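Purine catabolism protein pucG (Bacillus subtilis, PDB 3ISL) catalyses the pyridoxal-phosphate-dependent transfer of an amino group from (S)-ureidoglycine to glyoxylate, giving oxalurate and glycine in purine catabolism. Local coordinates at residues Ser71-Glu76 with Asn247-Ser252. Sequence-based numbering, arbitrary orientation.
Sequences SRAGIE and NYFDLS. With PLP (pyridoxal-5'-phosphate), chain C.
Glu76 and Phe249 bring the two backbones closest, 7.2 Å between their CA atoms, where the first turns of helix 71-82 meet a type I beta turn, Asn247 to Asp250. No hydrogen bond links the two segments. Phe249 carries the contact. Its CG lies anti to its own carbonyl carbon (chi1 -59°), which sends the ring toward the helix. Ala73 CB meets the CZ-CE1 corner of the ring from above its plane, 3.4 Å from Phe249 CZ. Ala73 O sits over the same face, offset toward the rim, 3.6 Å from Phe249 CE1. Glu76 comes in obliquely on the same side of the ring, at the CD2-CE2 rim. Its CG is 4.0 Å from Phe249 CD2, and the carboxylate and ring planes are 52° apart. That carboxylate bonds to Tyr108 and, on the second subunit, to Ser246 OG and Tyr248 N. Ile67 of strand 63-68 also packs on Phe249. With an alanine in place of Phe249, a gap is likely to open between helix and turn, leaving Ala73 CB and Glu76 CG without their apolar partner.

The start of the same helix holds the cofactor phosphate. Ser71 OG donates to PLP O3P at 2.8 Å. Arg72 N and NE both donate to PLP O2P, the latter at 2.9 Å and 165°. Arg72 NH2 reaches PLP O1P at 3.1 Å. A phosphate at this helix N-terminus, just after strand 63-68, is the cofactor-binding arrangement of this class-V aminotransferase; the helix dipole would probably add to the arginine's charge. Asp250 N-caps helix 251-257 through a weak bond from Ser252 N and forms a salt bridge with Arg107 of the second subunit. Apolar packing thus joins helix and turn, while polar groups bind the cofactor and tie the dimer together.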
loop_
_atom_site.group_PDB
_atom_site.type_symbol
_atom_site.label_atom_id
_atom_site.label_comp_id
_atom_site.label_asym_id
_atom_site.label_seq_id
_atom_site.Cartn_x
_atom_site.Cartn_y
_atom_site.Cartn_z
ATOM N N SER A 71 -5.720 5.264 -2.129
ATOM C CA SER A 71 -6.526 6.308 -1.550
ATOM C C SER A 71 -7.744 5.741 -0.826
ATOM O O SER A 71 -8.121 6.196 0.247
ATOM C CB SER A 71 -6.993 7.201 -2.659
ATOM O OG SER A 71 -5.919 7.464 -3.515
ATOM N N ARG A 72 -8.368 4.751 -1.446
ATOM C CA ARG A 72 -9.621 4.218 -0.923
ATOM C C ARG A 72 -9.439 3.264 0.267
ATOM O O ARG A 72 -10.400 3.015 0.987
ATOM C CB ARG A 72 -10.477 3.567 -2.029
ATOM C CG ARG A 72 -10.135 2.167 -2.381
ATOM C CD ARG A 72 -10.922 1.823 -3.677
ATOM N NE ARG A 72 -10.545 2.663 -4.838
ATOM C CZ ARG A 72 -11.206 2.705 -6.012
ATOM N NH1 ARG A 72 -12.321 2.004 -6.209
ATOM N NH2 ARG A 72 -10.758 3.482 -7.007
ATOM N N ALA A 73 -8.208 2.793 0.496
ATOM C CA ALA A 73 -7.864 2.156 1.770
ATOM C C ALA A 73 -7.787 3.262 2.834
ATOM O O ALA A 73 -8.115 3.014 3.988
ATOM C CB ALA A 73 -6.526 1.442 1.661
ATOM N N GLY A 74 -7.297 4.449 2.452
ATOM C CA GLY A 74 -7.304 5.578 3.354
ATOM C C GLY A 74 -8.723 5.939 3.753
ATOM O O GLY A 74 -9.013 6.181 4.914
ATOM N N ILE A 75 -9.603 6.017 2.758
ATOM C CA ILE A 75 -10.997 6.323 3.008
ATOM C C ILE A 75 -11.650 5.266 3.915
ATOM O O ILE A 75 -12.350 5.602 4.869
ATOM C CB ILE A 75 -11.766 6.404 1.698
ATOM C CG1 ILE A 75 -11.225 7.576 0.824
ATOM C CG2 ILE A 75 -13.302 6.469 2.020
ATOM C CD1 ILE A 75 -11.908 7.658 -0.603
ATOM N N GLU A 76 -11.410 3.985 3.606
ATOM C CA GLU A 76 -11.906 2.893 4.397
ATOM C C GLU A 76 -11.406 2.921 5.858
ATOM O O GLU A 76 -12.221 2.731 6.807
ATOM C CB GLU A 76 -11.633 1.532 3.698
ATOM C CG GLU A 76 -12.224 0.316 4.489
ATOM C CD GLU A 76 -12.342 -0.941 3.648
ATOM O OE1 GLU A 76 -12.543 -2.024 4.221
ATOM O OE2 GLU A 76 -12.262 -0.857 2.407
ATOM N N ASN A 247 -7.929 -4.597 11.511
ATOM C CA ASN A 247 -6.681 -4.362 12.230
ATOM C C ASN A 247 -5.739 -3.395 11.470
ATOM O O ASN A 247 -5.177 -2.457 12.067
ATOM C CB ASN A 247 -5.950 -5.692 12.521
ATOM C CG ASN A 247 -4.549 -5.464 13.110
ATOM O OD1 ASN A 247 -4.398 -5.251 14.323
ATOM N ND2 ASN A 247 -3.522 -5.481 12.246
ATOM N N TYR A 248 -5.571 -3.631 10.154
ATOM C CA TYR A 248 -4.655 -2.831 9.320
ATOM C C TYR A 248 -5.138 -1.368 9.195
ATOM O O TYR A 248 -4.319 -0.435 9.261
ATOM C CB TYR A 248 -4.487 -3.477 7.939
ATOM C CG TYR A 248 -3.465 -2.840 7.018
ATOM C CD1 TYR A 248 -2.095 -3.165 7.125
ATOM C CD2 TYR A 248 -3.871 -1.907 6.034
ATOM C CE1 TYR A 248 -1.165 -2.621 6.258
ATOM C CE2 TYR A 248 -2.961 -1.337 5.147
ATOM C CZ TYR A 248 -1.596 -1.686 5.254
ATOM O OH TYR A 248 -0.663 -1.121 4.364
ATOM N N PHE A 249 -6.454 -1.167 9.087
ATOM C CA PHE A 249 -7.050 0.198 9.046
ATOM C C PHE A 249 -7.435 0.792 10.425
ATOM O O PHE A 249 -8.227 1.738 10.500
ATOM C CB PHE A 249 -8.247 0.222 8.059
ATOM C CG PHE A 249 -7.883 -0.160 6.625
ATOM C CD1 PHE A 249 -6.689 0.300 6.030
ATOM C CD2 PHE A 249 -8.727 -0.982 5.884
ATOM C CE1 PHE A 249 -6.342 -0.060 4.714
ATOM C CE2 PHE A 249 -8.399 -1.350 4.560
ATOM C CZ PHE A 249 -7.193 -0.903 3.988
ATOM N N ASP A 250 -6.879 0.231 11.520
ATOM C CA ASP A 250 -7.189 0.692 12.893
ATOM C C ASP A 250 -6.417 2.013 13.225
ATOM O O ASP A 250 -5.246 1.967 13.659
ATOM C CB ASP A 250 -6.894 -0.430 13.922
ATOM C CG ASP A 250 -7.369 -0.077 15.379
ATOM O OD1 ASP A 250 -7.422 -1.023 16.235
ATOM O OD2 ASP A 250 -7.705 1.128 15.649
ATOM N N LEU A 251 -7.050 3.171 12.993
ATOM C CA LEU A 251 -6.364 4.483 13.182
ATOM C C LEU A 251 -5.853 4.703 14.611
ATOM O O LEU A 251 -4.952 5.492 14.841
ATOM C CB LEU A 251 -7.263 5.676 12.748
ATOM C CG LEU A 251 -7.718 5.685 11.290
ATOM C CD1 LEU A 251 -8.430 6.976 10.969
ATOM C CD2 LEU A 251 -6.574 5.449 10.269
ATOM N N SER A 252 -6.487 4.018 15.567
ATOM C CA SER A 252 -6.115 4.049 16.992
ATOM C C SER A 252 -4.741 3.419 17.251
ATOM O O SER A 252 -4.029 3.843 18.166
ATOM C CB SER A 252 -7.123 3.272 17.835
ATOM O OG SER A 252 -6.834 3.505 19.174
HETATM N N1 PLP C . -11.821 8.816 -4.712
HETATM C C2 PLP C . -11.854 9.763 -5.840
HETATM C C2A PLP C . -12.592 10.962 -5.867
HETATM C C3 PLP C . -11.136 9.529 -7.020
HETATM O O3 PLP C . -11.160 10.414 -8.067
HETATM C C4 PLP C . -10.340 8.418 -7.188
HETATM C C4A PLP C . -9.541 8.228 -8.535
HETATM C C5 PLP C . -10.269 7.503 -6.144
HETATM C C6 PLP C . -10.994 7.660 -4.921
HETATM C C5A PLP C . -9.440 6.287 -6.394
HETATM O O4P PLP C . -8.521 6.132 -5.417
HETATM P P PLP C . -7.572 4.899 -5.695
HETATM O O1P PLP C . -7.764 4.323 -7.094
HETATM O O2P PLP C . -7.973 3.927 -4.408
HETATM O O3P PLP C . -5.983 5.375 -5.429
#